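Local structure of UDP-N-acetylglucosamine 2-epimerase (Methanocaldococcus jannaschii, 4NES) at residues A[5-10]-A[14-19]; A[22-25]-A[29-32]; A[173-178]-A[292-297]. The protein binds UDP-GlcNAc and probably catalyses its reversible epimerization at C-2 to UDP-N-acetylmannosamine, the activated donor of ManNAc residues. All coordinates share one frame; numbering follows the deposited sequence.

Interaction 1. Residues A[5-10]-A[14-19]. With UDP (uridine-5'-diphosphate), chain C.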
# COMPACT_ATOMS: atom_id res chain seq x y z
N ILE A 5 12.61 -15.23 -1.33
CA ILE A 5 12.69 -14.20 -2.36
C ILE A 5 11.44 -14.30 -3.21
O ILE A 5 11.11 -15.39 -3.70
CB ILE A 5 13.89 -14.41 -3.27
CG1 ILE A 5 15.19 -14.27 -2.47
CG2 ILE A 5 13.87 -13.40 -4.40
CD1 ILE A 5 16.43 -14.65 -3.27
N ILE A 6 10.72 -13.20 -3.37
CA ILE A 6 9.55 -13.18 -4.23
C ILE A 6 9.84 -12.30 -5.44
O ILE A 6 10.22 -11.14 -5.27
CB ILE A 6 8.32 -12.63 -3.48
CG1 ILE A 6 8.08 -13.46 -2.22
CG2 ILE A 6 7.09 -12.60 -4.39
CD1 ILE A 6 6.89 -13.00 -1.40
N LEU A 7 9.69 -12.86 -6.63
CA LEU A 7 9.96 -12.12 -7.87
C LEU A 7 8.93 -12.47 -8.94
O LEU A 7 8.24 -13.48 -8.85
CB LEU A 7 11.38 -12.40 -8.37
CG LEU A 7 11.77 -13.84 -8.74
CD1 LEU A 7 11.26 -14.25 -10.12
CD2 LEU A 7 13.27 -14.04 -8.65
N GLY A 8 8.86 -11.63 -9.97
CA GLY A 8 7.93 -11.90 -11.05
C GLY A 8 8.40 -11.61 -12.47
O GLY A 8 7.89 -12.21 -13.39
N THR A 9 9.36 -10.69 -12.63
CA THR A 9 9.61 -10.07 -13.94
C THR A 9 11.08 -10.04 -14.32
O THR A 9 11.96 -10.15 -13.46
CB THR A 9 9.10 -8.61 -14.01
OG1 THR A 9 9.87 -7.80 -13.12
CG2 THR A 9 7.61 -8.53 -13.66
N ARG A 10 11.34 -9.86 -15.61
CA ARG A 10 12.70 -9.72 -16.15
C ARG A 10 13.67 -8.87 -15.31
O ARG A 10 14.72 -9.37 -14.90
CB ARG A 10 12.66 -9.23 -17.60
CG ARG A 10 14.02 -8.78 -18.11
CD ARG A 10 13.96 -8.46 -19.61
NE ARG A 10 13.28 -7.20 -19.90
CZ ARG A 10 13.02 -6.76 -21.13
NH1 ARG A 10 13.34 -7.50 -22.18
NH2 ARG A 10 12.41 -5.59 -21.30
N ILE A 14 17.18 -10.16 -12.92
CA ILE A 14 18.53 -9.65 -13.14
C ILE A 14 19.06 -8.99 -11.86
O ILE A 14 20.18 -9.29 -11.42
CB ILE A 14 18.54 -8.67 -14.33
CG1 ILE A 14 18.21 -9.42 -15.64
CG2 ILE A 14 19.87 -7.93 -14.42
CD1 ILE A 14 17.84 -8.50 -16.77
N LYS A 15 18.26 -8.13 -11.25
CA LYS A 15 18.72 -7.39 -10.08
C LYS A 15 18.80 -8.21 -8.80
O LYS A 15 19.49 -7.83 -7.85
CB LYS A 15 17.88 -6.11 -9.89
CG LYS A 15 18.34 -5.02 -10.84
CD LYS A 15 17.41 -3.81 -10.83
CE LYS A 15 18.03 -2.63 -11.57
NZ LYS A 15 17.09 -1.46 -11.68
N LEU A 16 18.10 -9.34 -8.76
CA LEU A 16 18.21 -10.26 -7.63
C LEU A 16 19.34 -11.26 -7.81
O LEU A 16 19.77 -11.88 -6.83
CB LEU A 16 16.90 -11.02 -7.38
CG LEU A 16 15.82 -10.16 -6.72
CD1 LEU A 16 14.44 -10.78 -6.94
CD2 LEU A 16 16.12 -9.97 -5.22
N SER A 17 19.83 -11.42 -9.03
CA SER A 17 20.92 -12.38 -9.26
C SER A 17 22.16 -12.20 -8.37
O SER A 17 22.71 -13.21 -7.89
CB SER A 17 21.27 -12.52 -10.76
OG SER A 17 21.94 -11.40 -11.31
N PRO A 18 22.59 -10.95 -8.10
CA PRO A 18 23.74 -10.83 -7.19
C PRO A 18 23.41 -11.21 -5.75
O PRO A 18 24.32 -11.63 -5.01
CB PRO A 18 24.10 -9.34 -7.27
CG PRO A 18 23.55 -8.90 -8.62
CD PRO A 18 22.28 -9.67 -8.77
N ILE A 19 22.16 -11.04 -5.34
CA ILE A 19 21.73 -11.47 -4.01
C ILE A 19 21.72 -12.99 -3.92
O ILE A 19 22.20 -13.59 -2.94
CB ILE A 19 20.37 -10.86 -3.65
CG1 ILE A 19 20.57 -9.37 -3.38
CG2 ILE A 19 19.77 -11.55 -2.43
CD1 ILE A 19 19.28 -8.57 -3.39
N1 UDP C . 17.18 -6.39 -20.85
C2 UDP C . 17.53 -7.58 -21.40
N3 UDP C . 17.18 -7.87 -22.67
C4 UDP C . 16.47 -7.01 -23.43
C5 UDP C . 16.09 -5.77 -22.91
C6 UDP C . 16.46 -5.50 -21.58
O2 UDP C . 18.18 -8.40 -20.74
O4 UDP C . 16.12 -7.36 -24.74
C1' UDP C . 17.50 -6.04 -19.46
C2' UDP C . 18.29 -4.87 -19.21
O2' UDP C . 19.66 -5.14 -19.43
C3' UDP C . 17.95 -4.51 -17.83
C4' UDP C . 16.58 -4.99 -17.67
O4' UDP C . 16.26 -5.72 -18.84
O3' UDP C . 18.77 -5.10 -16.86
C5' UDP C . 15.57 -3.91 -17.54
O5' UDP C . 14.26 -4.41 -17.52
PA UDP C . 13.02 -3.61 -18.11
O1A UDP C . 12.08 -4.61 -18.75
O2A UDP C . 13.52 -2.58 -19.10
O3A UDP C . 12.24 -2.96 -16.91
PB UDP C . 12.50 -1.73 -15.96
O1B UDP C . 13.97 -1.66 -15.59
O2B UDP C . 12.02 -0.48 -16.66
O3B UDP C . 11.62 -2.05 -14.78

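Interaction 2. Residues A[22-25]-A[29-32]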
# COMPACT_ATOMS: atom_id res chain seq x y z
N ALA A 22 25.22 -14.25 -3.63
CA ALA A 22 25.69 -14.10 -2.26
C ALA A 22 25.08 -15.13 -1.31
O ALA A 22 25.79 -15.71 -0.48
CB ALA A 22 25.43 -12.69 -1.76
N LEU A 23 23.78 -15.37 -1.43
CA LEU A 23 23.10 -16.38 -0.61
C LEU A 23 23.68 -17.78 -0.79
O LEU A 23 23.72 -18.56 0.16
CB LEU A 23 21.61 -16.41 -0.91
CG LEU A 23 20.79 -15.23 -0.39
CD1 LEU A 23 19.41 -15.20 -1.03
CD2 LEU A 23 20.68 -15.31 1.13
N GLU A 24 24.12 -18.09 -2.01
CA GLU A 24 24.70 -19.40 -2.31
C GLU A 24 25.98 -19.67 -1.54
O GLU A 24 26.38 -20.82 -1.37
CB GLU A 24 24.97 -19.54 -3.80
CG GLU A 24 23.73 -19.75 -4.63
CD GLU A 24 24.02 -19.64 -6.11
OE1 GLU A 24 25.16 -19.26 -6.45
OE2 GLU A 24 23.12 -19.92 -6.92
N LYS A 25 26.63 -18.61 -1.06
CA LYS A 25 27.88 -18.76 -0.30
C LYS A 25 27.63 -18.84 1.20
O LYS A 25 28.57 -18.78 1.99
CB LYS A 25 28.80 -17.58 -0.57
CG LYS A 25 29.16 -17.40 -2.03
CD LYS A 25 30.03 -16.17 -2.23
CE LYS A 25 30.45 -16.03 -3.69
NZ LYS A 25 29.29 -15.94 -4.62
N ASP A 29 18.87 -20.85 4.80
CA ASP A 29 17.78 -21.58 4.17
C ASP A 29 16.93 -20.59 3.38
O ASP A 29 16.22 -19.77 3.96
CB ASP A 29 16.94 -22.26 5.25
CG ASP A 29 15.76 -23.02 4.70
OD1 ASP A 29 15.79 -23.40 3.51
OD2 ASP A 29 14.80 -23.25 5.47
N TRP A 30 17.00 -20.66 2.06
CA TRP A 30 16.28 -19.72 1.22
C TRP A 30 15.74 -20.39 -0.04
O TRP A 30 16.27 -21.39 -0.51
CB TRP A 30 17.20 -18.56 0.82
CG TRP A 30 18.28 -18.99 -0.12
CD1 TRP A 30 19.48 -19.55 0.21
CD2 TRP A 30 18.26 -18.89 -1.54
NE1 TRP A 30 20.21 -19.81 -0.92
CE2 TRP A 30 19.48 -19.42 -2.02
CE3 TRP A 30 17.33 -18.41 -2.47
CZ2 TRP A 30 19.79 -19.48 -3.38
CZ3 TRP A 30 17.63 -18.47 -3.81
CH2 TRP A 30 18.85 -19.00 -4.25
N HIS A 31 14.67 -19.81 -0.58
CA HIS A 31 14.10 -20.27 -1.83
C HIS A 31 13.40 -19.13 -2.53
O HIS A 31 13.23 -18.05 -1.95
CB HIS A 31 13.14 -21.45 -1.61
CG HIS A 31 13.82 -22.77 -1.43
ND1 HIS A 31 14.04 -23.34 -0.20
CD2 HIS A 31 14.36 -23.63 -2.34
CE1 HIS A 31 14.67 -24.50 -0.35
NE2 HIS A 31 14.88 -24.69 -1.63
N ILE A 32 13.01 -19.38 -3.78
CA ILE A 32 12.37 -18.37 -4.61
C ILE A 32 10.91 -18.72 -4.82
O ILE A 32 10.56 -19.87 -5.16
CB ILE A 32 13.05 -18.27 -5.99
CG1 ILE A 32 14.53 -17.89 -5.83
CG2 ILE A 32 12.31 -17.28 -6.89
CD1 ILE A 32 15.32 -18.01 -7.13

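Interaction 3. Residues A[173-178]-A[292-297]. With UDP (uridine-5'-diphosphate), chain C.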
# COMPACT_ATOMS: atom_id res chain seq x y z
N ASP A 173 26.65 -4.76 -9.61
CA ASP A 173 27.14 -6.13 -9.46
C ASP A 173 26.84 -6.95 -10.71
O ASP A 173 27.70 -7.65 -11.24
CB ASP A 173 26.44 -6.90 -8.32
CG ASP A 173 26.40 -6.17 -6.98
OD1 ASP A 173 26.39 -4.93 -6.92
OD2 ASP A 173 26.30 -6.89 -5.97
N ALA A 174 25.59 -6.90 -11.16
CA ALA A 174 25.14 -7.72 -12.28
C ALA A 174 25.88 -7.37 -13.57
O ALA A 174 26.35 -8.25 -14.30
CB ALA A 174 23.65 -7.60 -12.48
N THR A 175 26.01 -6.07 -13.83
CA THR A 175 26.66 -5.62 -15.05
C THR A 175 28.14 -5.98 -14.96
O THR A 175 28.75 -6.37 -15.97
CB THR A 175 26.43 -4.10 -15.27
OG1 THR A 175 25.04 -3.79 -15.14
CG2 THR A 175 26.89 -3.68 -16.65
N LEU A 176 28.70 -5.91 -13.75
CA LEU A 176 30.10 -6.26 -13.49
C LEU A 176 30.38 -7.76 -13.39
O LEU A 176 31.52 -8.18 -13.64
CB LEU A 176 30.58 -5.55 -12.22
CG LEU A 176 31.29 -4.20 -12.33
CD1 LEU A 176 32.78 -4.43 -12.61
CD2 LEU A 176 30.67 -3.31 -13.40
N GLN A 177 29.39 -8.57 -13.01
CA GLN A 177 29.57 -10.03 -12.98
C GLN A 177 29.44 -10.62 -14.40
O GLN A 177 30.09 -11.62 -14.71
CB GLN A 177 28.69 -10.76 -11.90
CG GLN A 177 27.13 -10.56 -11.92
CD GLN A 177 26.32 -11.17 -10.72
OE1 GLN A 177 25.22 -11.72 -10.90
NE2 GLN A 177 26.86 -11.06 -9.51
N ASN A 178 28.67 -9.96 -15.27
CA ASN A 178 28.25 -10.54 -16.55
C ASN A 178 28.85 -9.95 -17.84
O ASN A 178 28.84 -10.62 -18.87
CB ASN A 178 26.72 -10.59 -16.65
CG ASN A 178 26.11 -11.55 -15.65
OD1 ASN A 178 26.14 -12.77 -15.83
ND2 ASN A 178 25.55 -11.00 -14.58
N GLN A 292 18.61 2.80 -18.04
CA GLN A 292 19.20 4.09 -17.67
C GLN A 292 20.43 3.87 -16.79
O GLN A 292 21.46 4.52 -16.96
CB GLN A 292 18.21 4.96 -16.89
CG GLN A 292 17.09 5.55 -17.72
CD GLN A 292 16.12 6.29 -16.84
OE1 GLN A 292 16.43 7.36 -16.32
NE2 GLN A 292 14.93 5.72 -16.65
N GLU A 293 20.32 2.95 -15.84
CA GLU A 293 21.43 2.63 -14.96
C GLU A 293 22.59 1.97 -15.70
O GLU A 293 23.74 2.37 -15.53
CB GLU A 293 20.95 1.73 -13.82
CG GLU A 293 20.03 2.48 -12.86
CD GLU A 293 19.11 1.58 -12.06
OE1 GLU A 293 19.00 0.38 -12.38
OE2 GLU A 293 18.48 2.09 -11.11
N GLU A 294 22.28 0.98 -16.53
CA GLU A 294 23.32 0.29 -17.30
C GLU A 294 24.04 1.21 -18.27
O GLU A 294 25.26 1.12 -18.41
CB GLU A 294 22.73 -0.92 -18.01
CG GLU A 294 22.33 -1.98 -16.99
CD GLU A 294 21.43 -3.05 -17.55
OE1 GLU A 294 20.83 -2.86 -18.63
OE2 GLU A 294 21.31 -4.09 -16.87
N ALA A 295 23.30 2.10 -18.93
CA ALA A 295 23.91 3.07 -19.84
C ALA A 295 24.94 3.89 -19.07
O ALA A 295 26.06 4.11 -19.53
CB ALA A 295 22.85 3.96 -20.46
N CYS A 296 24.57 4.32 -17.86
CA CYS A 296 25.46 5.13 -17.05
C CYS A 296 26.71 4.33 -16.66
O CYS A 296 27.85 4.82 -16.79
CB CYS A 296 24.71 5.61 -15.82
SG CYS A 296 25.65 6.69 -14.72
N ILE A 297 26.50 3.10 -16.22
CA ILE A 297 27.59 2.24 -15.79
C ILE A 297 28.56 1.93 -16.94
O ILE A 297 29.79 1.94 -16.75
CB ILE A 297 27.01 0.93 -15.21
CG1 ILE A 297 26.25 1.23 -13.91
CG2 ILE A 297 28.11 -0.12 -15.00
CD1 ILE A 297 25.25 0.15 -13.51
N1 UDP C . 17.18 -6.39 -20.85
C2 UDP C . 17.53 -7.58 -21.40
N3 UDP C . 17.18 -7.87 -22.67
C4 UDP C . 16.47 -7.01 -23.43
C5 UDP C . 16.09 -5.77 -22.91
C6 UDP C . 16.46 -5.50 -21.58
O2 UDP C . 18.18 -8.40 -20.74
O4 UDP C . 16.12 -7.36 -24.74
C1' UDP C . 17.50 -6.04 -19.46
C2' UDP C . 18.29 -4.87 -19.21
O2' UDP C . 19.66 -5.14 -19.43
C3' UDP C . 17.95 -4.51 -17.83
C4' UDP C . 16.58 -4.99 -17.67
O4' UDP C . 16.26 -5.72 -18.84
O3' UDP C . 18.77 -5.10 -16.86
C5' UDP C . 15.57 -3.91 -17.54
O5' UDP C . 14.26 -4.41 -17.52
PA UDP C . 13.02 -3.61 -18.11
O1A UDP C . 12.08 -4.61 -18.75
O2A UDP C . 13.52 -2.58 -19.10
O3A UDP C . 12.24 -2.96 -16.91
PB UDP C . 12.50 -1.73 -15.96
O1B UDP C . 13.97 -1.66 -15.59
O2B UDP C . 12.02 -0.48 -16.66
O3B UDP C . 11.62 -2.05 -14.78

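Interaction 1. Residues A[5-10]-A[14-19]
Leu7 and Leu16 stand with their CA atoms 8.5 Å apart, where strand 3-7 turns through Gly8 and Thr9 into helix 10-23. A helical backbone bond ties the two segments: Ile14 N donates to Arg10 O at 3.3 Å, nearly straight at 165°. Further along, Leu16 sends one branch at the strand, its CD1 lying 3.7 Å from Ile5 CG2 and touching Leu7 CB. Leu7 reaches the same methyl with CD2, while Ile5 and Leu16 lie alongside each other but run in contrary directions.

At the other end Arg10 and Ile14 run side by side into the nucleotide pocket. A bend at chi3 (74°) turns the guanidinium edge of Arg10 to UDP O1A, an alpha-phosphate oxygen lying in its plane; NE and NH2 both donate to it, the shorter bond being NH2 to O1A at 2.8 Å. The C5 edge of the uracil lies over one guanidinium face, off-centre toward its rim, with UDP C5 3.3 Å from Arg10 NH1. Ile14 CD1 meets the ribose, 3.5 Å from UDP O3'.

This is the strand-to-helix turn that opens the beta-alpha-beta unit of strand 3-7, helix 10-23 and strand 30-34 in a Rossmann-like domain of the GT-B fold. Around this turn, strand 3-7 hydrogen-bonds to strands 30-34 and 89-93, Ile5 packs on Ile20 and Leu23 of the helix, and helix 170-183 covers Ile14 through Ile171.

Interaction 2. Residues A[22-25]-A[29-32]
Leu23 of helix 10-23 lays CB and one methyl over a face of the indole of Trp30 of strand 30-34. This is the tight half of the contact. Leu23 CB sits 3.8 Å from the centroid of the five-membered ring of Trp30 and only 16° off its normal, a CH-pi contact whose nearest ring atom is Trp30 NE1. One branch of the leucine continues across the same indole: Leu23 CD1 rests 3.9 Å from Trp30 CD2, near the bond shared by the two rings, so that two carbons of one side chain span the face. With CG between the backbone N and the carbonyl carbon (chi1 69°), the indole offers a face to Leu23. Behind the pair, Leu3 and Ile5 of strand 3-7 and Ile20 of the helix touch the tryptophan, and Val358 of helix 353-363 packs on Leu23.

The solvent side is looser. Glu24 brings only its methylene to the indole, CG lying 4.1 Å from Trp30 CZ2 at the ring edge and near its plane. Its carboxylate turns to Arg21 instead, with which OE2 forms a salt bridge one turn back; carboxylate and indole planes are 43° apart. Glu24 is exposed and Trp30 partly so, whereas Leu23 is buried, and the contact thus grades from a packed ring face to a water-facing rim.

Helix, short connection and incoming strand complete the beta-alpha-beta crossover of strand 3-7, helix 10-23 and strand 30-34, the repeating topology of the Rossmann-like domains from which the GT-B fold is built.

Interaction 3. Residues A[173-178]-A[292-297]
Thr175 turns its hydroxyl, rather than a methyl, against the aliphatic shank of Glu294: Thr175 OG1 lies 3.7 Å from Glu294 CG, yet the two do not bond to each other; their polar ends share Tyr271 OH. Thr175 OG1 is hydrogen-bonded to Ile171 O within its own helix and to Tyr271 OH, and that phenol is also bonded to Glu294 OE2. The methyl branch of Thr175 points to Ile297, with Thr175 CG2 4.1 Å from Ile297 CG2. At the exposed margin Leu176 adds a more distant touch on the same methyl.

The segment axes of helices 170-183 and 289-298 cross at -55° and come no nearer than 10.8 Å, a wide spacing bridged by side chains of modest length. In the GT-B fold the first helix follows the last strand of the seven-stranded parallel sheet and the second belongs to the six-stranded one, so the contact joins the two halves that enclose the nucleotide. Glu294, extended beyond CG, grips the ribose with both carboxylate oxygens: UDP O2' donates to Glu294 OE1 and UDP O3' to Glu294 OE2, each at 2.7 Å. This two-pronged hold of a ribose by a glutamate is a recurring feature of GT-B nucleotide sites. A leucine here would probably leave both ribose hydroxyls without their acceptor and Tyr271 OH short of one partner. Ile297 also packs on Ile171 and Val172, while Ser288 and the backbone N atoms of Gly289 and Gly290 bind UDP at the start of the Glu294 helix.

Overall arrangement
Along the chain the three contacts follow in series. Interactions 1 and 2 share helix 10-23, the second farther along it, their centres about 12 Å apart; both reach the seven-stranded sheet, and Ile5 CD1 packs on Leu23 CD1 between strand and helix. Interaction 3 brings in helix 289-298 from the six-stranded sheet. Its centre is about 15 Å from that of interaction 1, and the salt bridge from Lys15 to Glu293 and the packing of Pro18 on Asp173 connect them. Interactions 2 and 3 do not meet, with nearest atoms about 7 Å apart. UDP is touched by both 1 and 3, so nucleotide binding draws on each half of the fold, while 2 closes the crossover.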